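Local coordinates for protein alcohol dehydrogenase, zinc-containing (Streptococcus pneumoniae serotype 2, PDB 5YLN) that probably oxidises alcohols to aldehydes or ketones with NAD+, as a zinc-containing member of the medium-chain alcohol dehydrogenase family, at residues V37-C42 with G122-Y127; M5-Y10 with G59-H64; F257-I262 with E279-K284. All coordinates share one frame; numbering follows the deposited sequence.

Contact 1 (V37-C42 with G122-Y127); sequences VKTTIC and GMQAEY. With ZN (zinc ion), chain E.
In the GroES-like catalytic domain of this zinc-dependent dehydrogenase, the chain leaving strand 33-39 leads to a zinc ligand, and Gln124, from the loop before strand 127-129, grips it by the carbonyl of Thr40. Gln124 NE2 donates to Thr40 O at 3.0 Å with an N-H...O angle of 150°. The acceptor lies close to the amide plane of Gln124, while the donor approaches tilted from the plane of the Thr40 carbonyl. A long, extended glutamine suits the place: it spans the gap between backbones whose nearest CA atoms, in Thr39 and Gln124, are 6.7 Å apart, and its two amide ends serve different partners, OE1 meeting the hydroxyl of Tyr333. Ile41 crosses this amide at about a right angle, with CG1 4.1 Å from Gln124 NE2, and otherwise packs on helix 329-337 and on Val347 and Ile349 of strand 347-350. Gln124 is also the centre of an inverse gamma turn, a sharp bend of the loop beside that chain. Thr39 packs its methyl CG2 on Gln124 CG, at 4.2 Å, while its hydroxyl bonds Glu65 O. Two residues beyond Thr40, Cys42 stands at the N-cap of helix 43-50. With SG anti to the backbone N (chi1 174°), its side chain is directed at the zinc ion, Cys42 SG lying 2.5 Å from it.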
loop_
_atom_site.group_PDB
_atom_site.type_symbol
_atom_site.label_atom_id
_atom_site.label_comp_id
_atom_site.label_asym_id
_atom_site.label_seq_id
_atom_site.Cartn_x
_atom_site.Cartn_y
_atom_site.Cartn_z
ATOM N N VAL A 37 -27.220 -25.555 -8.018
ATOM C CA VAL A 37 -26.934 -26.520 -9.080
ATOM C C VAL A 37 -25.532 -27.100 -8.933
ATOM O O VAL A 37 -25.357 -28.315 -8.980
ATOM C CB VAL A 37 -27.130 -25.866 -10.469
ATOM C CG1 VAL A 37 -26.595 -26.760 -11.577
ATOM C CG2 VAL A 37 -28.603 -25.543 -10.706
ATOM N N LYS A 38 -24.522 -26.240 -8.746
ATOM C CA LYS A 38 -23.138 -26.671 -8.617
ATOM C C LYS A 38 -22.403 -25.758 -7.649
ATOM O O LYS A 38 -22.687 -24.566 -7.565
ATOM C CB LYS A 38 -22.409 -26.680 -9.963
ATOM C CG LYS A 38 -22.657 -27.919 -10.796
ATOM C CD LYS A 38 -22.156 -27.727 -12.223
ATOM C CE LYS A 38 -22.643 -28.886 -13.095
ATOM N NZ LYS A 38 -21.986 -28.911 -14.415
ATOM N N THR A 39 -21.462 -26.330 -6.910
ATOM C CA THR A 39 -20.715 -25.574 -5.918
ATOM C C THR A 39 -19.283 -26.100 -5.909
ATOM O O THR A 39 -18.912 -26.964 -6.714
ATOM C CB THR A 39 -21.389 -25.668 -4.537
ATOM O OG1 THR A 39 -20.807 -24.716 -3.647
ATOM C CG2 THR A 39 -21.255 -27.099 -3.917
ATOM N N THR A 40 -18.469 -25.557 -5.004
ATOM C CA THR A 40 -17.083 -25.987 -4.825
ATOM C C THR A 40 -16.665 -25.761 -3.356
ATOM O O THR A 40 -17.461 -25.340 -2.513
ATOM C CB THR A 40 -16.184 -25.247 -5.836
ATOM O OG1 THR A 40 -14.835 -25.732 -5.787
ATOM C CG2 THR A 40 -16.167 -23.770 -5.564
ATOM N N ILE A 41 -15.401 -26.055 -3.057
ATOM C CA ILE A 41 -14.795 -25.840 -1.745
ATOM C C ILE A 41 -13.674 -24.818 -1.896
ATOM O O ILE A 41 -12.913 -24.848 -2.871
ATOM C CB ILE A 41 -14.224 -27.146 -1.144
ATOM C CG1 ILE A 41 -15.194 -28.324 -1.295
ATOM C CG2 ILE A 41 -13.878 -26.957 0.321
ATOM C CD1 ILE A 41 -14.524 -29.654 -1.070
ATOM N N CYS A 42 -13.560 -23.934 -0.918
ATOM C CA CYS A 42 -12.494 -22.953 -0.823
ATOM C C CYS A 42 -11.543 -23.349 0.298
ATOM O O CYS A 42 -11.936 -24.030 1.248
ATOM C CB CYS A 42 -13.077 -21.566 -0.553
ATOM S SG CYS A 42 -11.833 -20.313 -0.256
ATOM N N GLY A 122 -24.264 -21.097 4.142
ATOM C CA GLY A 122 -23.625 -21.004 2.848
ATOM C C GLY A 122 -24.178 -21.969 1.805
ATOM O O GLY A 122 -25.322 -22.427 1.878
ATOM N N MET A 123 -23.345 -22.292 0.817
ATOM C CA MET A 123 -23.822 -22.825 -0.461
ATOM C C MET A 123 -23.658 -24.323 -0.610
ATOM O O MET A 123 -24.144 -24.876 -1.602
ATOM C CB MET A 123 -23.151 -22.096 -1.632
ATOM C CG MET A 123 -23.134 -20.577 -1.480
ATOM S SD MET A 123 -22.905 -19.785 -3.082
ATOM C CE MET A 123 -22.626 -18.100 -2.581
ATOM N N GLN A 124 -23.044 -25.004 0.364
ATOM C CA GLN A 124 -22.909 -26.464 0.312
ATOM C C GLN A 124 -24.158 -27.114 0.903
ATOM O O GLN A 124 -24.149 -27.703 1.992
ATOM C CB GLN A 124 -21.646 -26.915 1.032
ATOM C CG GLN A 124 -20.432 -26.622 0.183
ATOM C CD GLN A 124 -19.141 -26.565 0.956
ATOM O OE1 GLN A 124 -19.073 -27.033 2.073
ATOM N NE2 GLN A 124 -18.106 -25.984 0.357
ATOM N N ALA A 125 -25.247 -26.969 0.142
ATOM C CA ALA A 125 -26.585 -27.412 0.505
ATOM C C ALA A 125 -27.437 -27.392 -0.754
ATOM O O ALA A 125 -27.003 -26.921 -1.810
ATOM C CB ALA A 125 -27.201 -26.516 1.579
ATOM N N GLU A 126 -28.685 -27.855 -0.610
ATOM C CA GLU A 126 -29.589 -27.915 -1.757
ATOM C C GLU A 126 -30.137 -26.541 -2.127
ATOM O O GLU A 126 -30.265 -26.220 -3.315
ATOM C CB GLU A 126 -30.759 -28.852 -1.477
ATOM C CG GLU A 126 -30.415 -30.325 -1.411
ATOM C CD GLU A 126 -31.647 -31.180 -1.077
ATOM O OE1 GLU A 126 -32.594 -31.184 -1.889
ATOM O OE2 GLU A 126 -31.675 -31.814 0.005
ATOM N N TYR A 127 -30.523 -25.749 -1.126
ATOM C CA TYR A 127 -31.112 -24.436 -1.331
ATOM C C TYR A 127 -30.367 -23.424 -0.478
ATOM O O TYR A 127 -29.785 -23.762 0.559
ATOM C CB TYR A 127 -32.617 -24.406 -0.992
ATOM C CG TYR A 127 -33.459 -25.374 -1.805
ATOM C CD1 TYR A 127 -33.673 -26.691 -1.375
ATOM C CD2 TYR A 127 -34.037 -24.980 -3.001
ATOM C CE1 TYR A 127 -34.447 -27.572 -2.131
ATOM C CE2 TYR A 127 -34.814 -25.859 -3.764
ATOM C CZ TYR A 127 -35.010 -27.141 -3.332
ATOM O OH TYR A 127 -35.773 -27.971 -4.121
HETATM ZN ZN ZN E . -13.397 -18.351 -0.560
#

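Contact 2 (M5-Y10 with G59-H64); sequences MKAYTY and GTILGH. With ZN (zinc ion), chain E.
Ile61 and Leu62 both set their first side-chain branch anti to the carbonyl carbon, Ile61 CG1 at chi1 -52° and Leu62 CG at -75°, and from there the two residues pack on different parts of strand 4-12. The extended Ile61 carries CD1 to the methyl of Ala7, 3.6 Å from Ala7 CB, and meets Met5 tip to tip, with Met5 CE also 3.6 Å from Ile61 CD1. Alanine is small enough to let the isoleucine lie close to the strand, while the long, flexible methionine reaches its far end. Leu62 divides its methyls between two tyrosines: CD1 approaches the Tyr8 ring obliquely, 4.0 Å from Tyr8 CD2, and CD2 packs against the CB of Tyr10.

The backbones supply the polar grip. A single beta bridge pairs Thr9 with Ile61, flanked by a nearly straight bond from Leu62 N to Tyr8 O (2.9 Å, 171°) and one from Tyr10 N to Thr60 O (2.9 Å). Thr9 CA adds a CA-H...O contact to the same Thr60 oxygen. At the end of the pairing Gly59 N donates to Tyr10 O, at a modelled 2.6 Å too short to be read as strength; the positive phi of Gly59 is a backbone shape that calls for glycine. Farther along, His64 NE2 coordinates the zinc ion at 2.1 Å, so the residues leading to this ligand are tied to the N-terminal strand.

Strand 15-22 pairs antiparallel with strand 4-12 and takes the hydroxyl of Thr9 through Ser17 O. Leu62 is further enclosed by Ile48 and Ile49 of helix 43-50 and by Tyr333 of helix 329-337, the helix that also packs on Tyr8.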
loop_
_atom_site.group_PDB
_atom_site.type_symbol
_atom_site.label_atom_id
_atom_site.label_comp_id
_atom_site.label_asym_id
_atom_site.label_seq_id
_atom_site.Cartn_x
_atom_site.Cartn_y
_atom_site.Cartn_z
ATOM N N MET A 5 -33.799 -30.212 3.891
ATOM C CA MET A 5 -32.805 -30.388 2.842
ATOM C C MET A 5 -31.526 -30.954 3.450
ATOM O O MET A 5 -31.343 -30.957 4.669
ATOM C CB MET A 5 -32.498 -29.063 2.123
ATOM C CG MET A 5 -31.747 -28.063 2.976
ATOM S SD MET A 5 -31.345 -26.503 2.102
ATOM C CE MET A 5 -30.287 -25.793 3.360
ATOM N N LYS A 6 -30.643 -31.436 2.581
ATOM C CA LYS A 6 -29.297 -31.834 2.979
ATOM C C LYS A 6 -28.369 -30.635 2.909
ATOM O O LYS A 6 -28.521 -29.764 2.042
ATOM C CB LYS A 6 -28.730 -32.936 2.079
ATOM C CG LYS A 6 -29.544 -34.246 1.995
ATOM C CD LYS A 6 -29.826 -34.837 3.337
ATOM C CE LYS A 6 -28.670 -35.670 3.855
ATOM N NZ LYS A 6 -29.124 -36.583 4.935
ATOM N N ALA A 7 -27.376 -30.627 3.801
ATOM C CA ALA A 7 -26.412 -29.541 3.938
ATOM C C ALA A 7 -25.149 -30.041 4.642
ATOM O O ALA A 7 -25.196 -30.992 5.423
ATOM C CB ALA A 7 -27.021 -28.374 4.711
ATOM N N TYR A 8 -24.018 -29.390 4.350
ATOM C CA TYR A 8 -22.739 -29.662 5.008
ATOM C C TYR A 8 -22.478 -28.571 6.043
ATOM O O TYR A 8 -22.198 -27.419 5.692
ATOM C CB TYR A 8 -21.593 -29.742 3.998
ATOM C CG TYR A 8 -20.410 -30.548 4.506
ATOM C CD1 TYR A 8 -20.589 -31.843 4.993
ATOM C CD2 TYR A 8 -19.117 -30.017 4.505
ATOM C CE1 TYR A 8 -19.508 -32.593 5.475
ATOM C CE2 TYR A 8 -18.024 -30.755 4.967
ATOM C CZ TYR A 8 -18.223 -32.040 5.453
ATOM O OH TYR A 8 -17.149 -32.768 5.916
ATOM N N THR A 9 -22.547 -28.945 7.317
ATOM C CA THR A 9 -22.524 -28.013 8.434
ATOM C C THR A 9 -21.210 -28.126 9.197
ATOM O O THR A 9 -20.709 -29.229 9.426
ATOM C CB THR A 9 -23.684 -28.290 9.404
ATOM O OG1 THR A 9 -23.544 -29.618 9.927
ATOM C CG2 THR A 9 -25.046 -28.152 8.720
ATOM N N TYR A 10 -20.671 -26.980 9.600
ATOM C CA TYR A 10 -19.620 -26.931 10.604
ATOM C C TYR A 10 -20.204 -27.251 11.979
ATOM O O TYR A 10 -21.269 -26.742 12.346
ATOM C CB TYR A 10 -18.976 -25.544 10.608
ATOM C CG TYR A 10 -17.924 -25.348 11.679
ATOM C CD1 TYR A 10 -16.803 -26.165 11.735
ATOM C CD2 TYR A 10 -18.034 -24.326 12.611
ATOM C CE1 TYR A 10 -15.827 -25.987 12.699
ATOM C CE2 TYR A 10 -17.058 -24.138 13.588
ATOM C CZ TYR A 10 -15.961 -24.981 13.632
ATOM O OH TYR A 10 -14.973 -24.825 14.598
ATOM N N GLY A 59 -23.047 -25.305 13.612
ATOM C CA GLY A 59 -24.253 -25.559 12.855
ATOM C C GLY A 59 -24.372 -24.786 11.554
ATOM O O GLY A 59 -25.328 -25.009 10.802
ATOM N N THR A 60 -23.435 -23.887 11.254
ATOM C CA THR A 60 -23.531 -23.081 10.041
ATOM C C THR A 60 -23.321 -23.942 8.806
ATOM O O THR A 60 -22.451 -24.818 8.780
ATOM C CB THR A 60 -22.480 -21.961 10.057
ATOM O OG1 THR A 60 -22.635 -21.149 11.226
ATOM C CG2 THR A 60 -22.618 -21.085 8.840
ATOM N N ILE A 61 -24.101 -23.679 7.759
ATOM C CA ILE A 61 -23.840 -24.375 6.508
ATOM C C ILE A 61 -22.631 -23.739 5.834
ATOM O O ILE A 61 -22.492 -22.508 5.786
ATOM C CB ILE A 61 -25.080 -24.354 5.599
ATOM C CG1 ILE A 61 -26.298 -24.863 6.392
ATOM C CG2 ILE A 61 -24.842 -25.213 4.354
ATOM C CD1 ILE A 61 -27.583 -24.959 5.620
ATOM N N LEU A 62 -21.721 -24.586 5.365
ATOM C CA LEU A 62 -20.441 -24.160 4.825
ATOM C C LEU A 62 -20.553 -23.761 3.357
ATOM O O LEU A 62 -21.550 -24.023 2.678
ATOM C CB LEU A 62 -19.395 -25.270 4.999
ATOM C CG LEU A 62 -18.866 -25.432 6.427
ATOM C CD1 LEU A 62 -18.185 -26.761 6.609
ATOM C CD2 LEU A 62 -17.921 -24.311 6.799
ATOM N N GLY A 63 -19.513 -23.080 2.883
ATOM C CA GLY A 63 -19.405 -22.795 1.469
ATOM C C GLY A 63 -19.905 -21.421 1.067
ATOM O O GLY A 63 -20.924 -20.934 1.565
ATOM N N HIS A 64 -19.184 -20.790 0.158
ATOM C CA HIS A 64 -19.604 -19.496 -0.342
ATOM C C HIS A 64 -19.333 -19.353 -1.836
ATOM O O HIS A 64 -19.024 -18.259 -2.293
ATOM C CB HIS A 64 -18.906 -18.364 0.432
ATOM C CG HIS A 64 -17.431 -18.551 0.561
ATOM N ND1 HIS A 64 -16.866 -19.306 1.566
ATOM C CD2 HIS A 64 -16.404 -18.109 -0.203
ATOM C CE1 HIS A 64 -15.553 -19.307 1.426
ATOM N NE2 HIS A 64 -15.245 -18.587 0.364
HETATM ZN ZN ZN E . -13.397 -18.351 -0.560
#

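Contact 3 (F257-I262 with E279-K284); sequences FCQKII and EFDLDK
Two hydrogen bonds made by the amide of Gln259, one accepted and one donated, join helix 252-261 to the backbone that leads from strand 278-280 into helix 282-285. Asp281 N donates to Gln259 OE1 at 3.0 Å, almost straight at the hydrogen (175°), although the donor lies tilted from the amide carbonyl plane. Gln259 NE2 in turn donates to Glu279 O at 3.1 Å, in the plane of that carbonyl but clearly more bent at the hydrogen. One amide thus serves a backbone N-H and a backbone C=O two residues apart, which is why glutamine, offering donor and acceptor on an extended stem, fits here. With CG between the backbone N and the carbonyl carbon (chi1 74°), the extended chain carries the amide to Glu279 and Asp281; NE2 also bonds Asp256 OD1 on its own helix.

Flat groups meet beside these bonds. The carboxylate of Asp281 stacks on the Gln259 amide, their planes 14° apart; Gln259 NE2 comes to 3.1 Å from Asp281 OD2, but at an angle too poor for a hydrogen bond. Gln259 OE1 also sits at the edge of the Phe280 ring, near its plane, 3.5 Å from Phe280 CD1.

The one charged pair across the contact is a long salt bridge, Lys260 NZ to Asp281 OD2 at 3.8 Å; the stronger partner of Lys260 is Asp256.

Asp281, centre of an inverse gamma turn, occupies the N-cap position of helix 282-285, though its side chain, turned to the Gln259 amide, makes no capping bond. Leu285 of that helix packs on both Gln259 and Phe280. Cys258 and Ile261 of helix 252-261 turn to strands 174-178 and 242-247 of the parallel sheet, while Phe280 pairs in an antiparallel ladder with a strand of the second subunit, so strand 278-280 continues its pairing across the interface.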
loop_
_atom_site.group_PDB
_atom_site.type_symbol
_atom_site.label_atom_id
_atom_site.label_comp_id
_atom_site.label_asym_id
_atom_site.label_seq_id
_atom_site.Cartn_x
_atom_site.Cartn_y
_atom_site.Cartn_z
ATOM N N PHE A 257 9.211 -13.564 1.977
ATOM C CA PHE A 257 9.780 -13.727 0.641
ATOM C C PHE A 257 9.394 -12.554 -0.265
ATOM O O PHE A 257 10.245 -11.965 -0.945
ATOM C CB PHE A 257 9.293 -15.047 0.043
ATOM C CG PHE A 257 10.036 -15.484 -1.181
ATOM C CD1 PHE A 257 11.194 -16.246 -1.073
ATOM C CD2 PHE A 257 9.567 -15.169 -2.439
ATOM C CE1 PHE A 257 11.877 -16.654 -2.217
ATOM C CE2 PHE A 257 10.232 -15.573 -3.572
ATOM C CZ PHE A 257 11.390 -16.308 -3.473
ATOM N N CYS A 258 8.106 -12.202 -0.274
ATOM C CA CYS A 258 7.619 -11.107 -1.107
ATOM C C CYS A 258 8.371 -9.816 -0.834
ATOM O O CYS A 258 8.701 -9.071 -1.768
ATOM C CB CYS A 258 6.126 -10.900 -0.873
ATOM S SG CYS A 258 5.109 -12.083 -1.739
ATOM N N GLN A 259 8.656 -9.528 0.439
ATOM C CA GLN A 259 9.265 -8.241 0.739
ATOM C C GLN A 259 10.746 -8.239 0.393
ATOM O O GLN A 259 11.334 -7.165 0.255
ATOM C CB GLN A 259 9.009 -7.839 2.199
ATOM C CG GLN A 259 9.785 -8.579 3.237
ATOM C CD GLN A 259 9.493 -8.063 4.649
ATOM O OE1 GLN A 259 8.996 -6.943 4.833
ATOM N NE2 GLN A 259 9.808 -8.884 5.654
ATOM N N LYS A 260 11.338 -9.412 0.181
ATOM C CA LYS A 260 12.728 -9.499 -0.244
ATOM C C LYS A 260 12.925 -9.366 -1.758
ATOM O O LYS A 260 14.047 -9.096 -2.201
ATOM C CB LYS A 260 13.327 -10.816 0.253
ATOM C CG LYS A 260 13.471 -10.831 1.777
ATOM C CD LYS A 260 14.538 -11.816 2.215
ATOM C CE LYS A 260 15.063 -11.509 3.621
ATOM N NZ LYS A 260 13.993 -11.002 4.519
ATOM N N ILE A 261 11.884 -9.545 -2.567
ATOM C CA ILE A 261 12.053 -9.562 -4.016
ATOM C C ILE A 261 11.416 -8.370 -4.697
ATOM O O ILE A 261 11.616 -8.188 -5.905
ATOM C CB ILE A 261 11.513 -10.867 -4.637
ATOM C CG1 ILE A 261 10.005 -11.033 -4.360
ATOM C CG2 ILE A 261 12.313 -12.047 -4.122
ATOM C CD1 ILE A 261 9.242 -11.972 -5.354
ATOM N N ILE A 262 10.656 -7.561 -3.968
ATOM C CA ILE A 262 9.955 -6.451 -4.570
ATOM C C ILE A 262 10.955 -5.348 -4.902
ATOM O O ILE A 262 11.889 -5.079 -4.144
ATOM C CB ILE A 262 8.839 -5.973 -3.627
ATOM C CG1 ILE A 262 7.865 -5.082 -4.377
ATOM C CG2 ILE A 262 9.405 -5.308 -2.377
ATOM C CD1 ILE A 262 7.103 -5.816 -5.464
ATOM N N GLU A 279 6.374 -9.720 10.349
ATOM C CA GLU A 279 7.428 -8.732 10.538
ATOM C C GLU A 279 7.664 -7.987 9.226
ATOM O O GLU A 279 8.130 -8.563 8.235
ATOM C CB GLU A 279 8.720 -9.380 11.039
ATOM C CG GLU A 279 9.832 -8.348 11.254
ATOM C CD GLU A 279 10.805 -8.727 12.359
ATOM O OE1 GLU A 279 12.028 -8.729 12.107
ATOM O OE2 GLU A 279 10.342 -9.021 13.481
ATOM N N PHE A 280 7.338 -6.702 9.230
ATOM C CA PHE A 280 7.495 -5.818 8.085
ATOM C C PHE A 280 8.819 -5.068 8.229
ATOM O O PHE A 280 9.006 -4.327 9.197
ATOM C CB PHE A 280 6.296 -4.871 8.030
ATOM C CG PHE A 280 6.291 -3.966 6.871
ATOM C CD1 PHE A 280 6.668 -4.426 5.618
ATOM C CD2 PHE A 280 5.871 -2.654 7.012
ATOM C CE1 PHE A 280 6.658 -3.582 4.533
ATOM C CE2 PHE A 280 5.857 -1.805 5.921
ATOM C CZ PHE A 280 6.250 -2.271 4.686
ATOM N N ASP A 281 9.729 -5.256 7.265
ATOM C CA ASP A 281 11.105 -4.751 7.351
ATOM C C ASP A 281 11.207 -3.275 6.962
ATOM O O ASP A 281 11.985 -2.888 6.090
ATOM C CB ASP A 281 12.030 -5.580 6.467
ATOM C CG ASP A 281 12.271 -6.964 7.005
ATOM O OD1 ASP A 281 12.012 -7.182 8.204
ATOM O OD2 ASP A 281 12.719 -7.832 6.222
ATOM N N LEU A 282 10.437 -2.438 7.666
ATOM C CA LEU A 282 10.422 -1.008 7.367
ATOM C C LEU A 282 11.808 -0.368 7.464
ATOM O O LEU A 282 12.062 0.646 6.806
ATOM C CB LEU A 282 9.439 -0.287 8.296
ATOM C CG LEU A 282 8.169 0.312 7.693
ATOM C CD1 LEU A 282 7.439 1.105 8.748
ATOM C CD2 LEU A 282 8.446 1.175 6.463
ATOM N N ASP A 283 12.721 -0.941 8.265
ATOM C CA ASP A 283 14.083 -0.410 8.313
ATOM C C ASP A 283 14.750 -0.475 6.943
ATOM O O ASP A 283 15.530 0.415 6.590
ATOM C CB ASP A 283 14.932 -1.142 9.371
ATOM C CG ASP A 283 14.859 -2.676 9.273
ATOM O OD1 ASP A 283 13.779 -3.223 8.972
ATOM O OD2 ASP A 283 15.891 -3.340 9.532
ATOM N N LYS A 284 14.425 -1.488 6.142
ATOM C CA LYS A 284 15.010 -1.613 4.814
ATOM C C LYS A 284 14.132 -1.004 3.727
ATOM O O LYS A 284 14.651 -0.537 2.705
ATOM C CB LYS A 284 15.266 -3.091 4.480
ATOM C CG LYS A 284 15.986 -3.903 5.589
ATOM C CD LYS A 284 17.290 -3.250 6.034
ATOM C CE LYS A 284 17.976 -4.072 7.135
ATOM N NZ LYS A 284 18.948 -3.248 7.915
#

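How the contacts relate
Contacts 1 and 2 are neighbours, their centres 8 Å apart, and their segments alternate along the chain. Gly122 N donates to Ile61 O, and Glu126 OE2 accepts from Lys6 N, so the two form one continuous region of the catalytic domain. Each supplies one ligand of the same zinc ion, Cys42 from contact 1 and His64 from contact 2, and both involve strand 4-12 and helix 329-337, which pack on Gln124 as well as on Leu62. Contact 3 follows both in sequence and lies on the opposite side of the chain's centre, about 39 and 40 Å away between centres. It belongs to the Rossmann-type domain, the cofactor domain in this family, at the subunit interface.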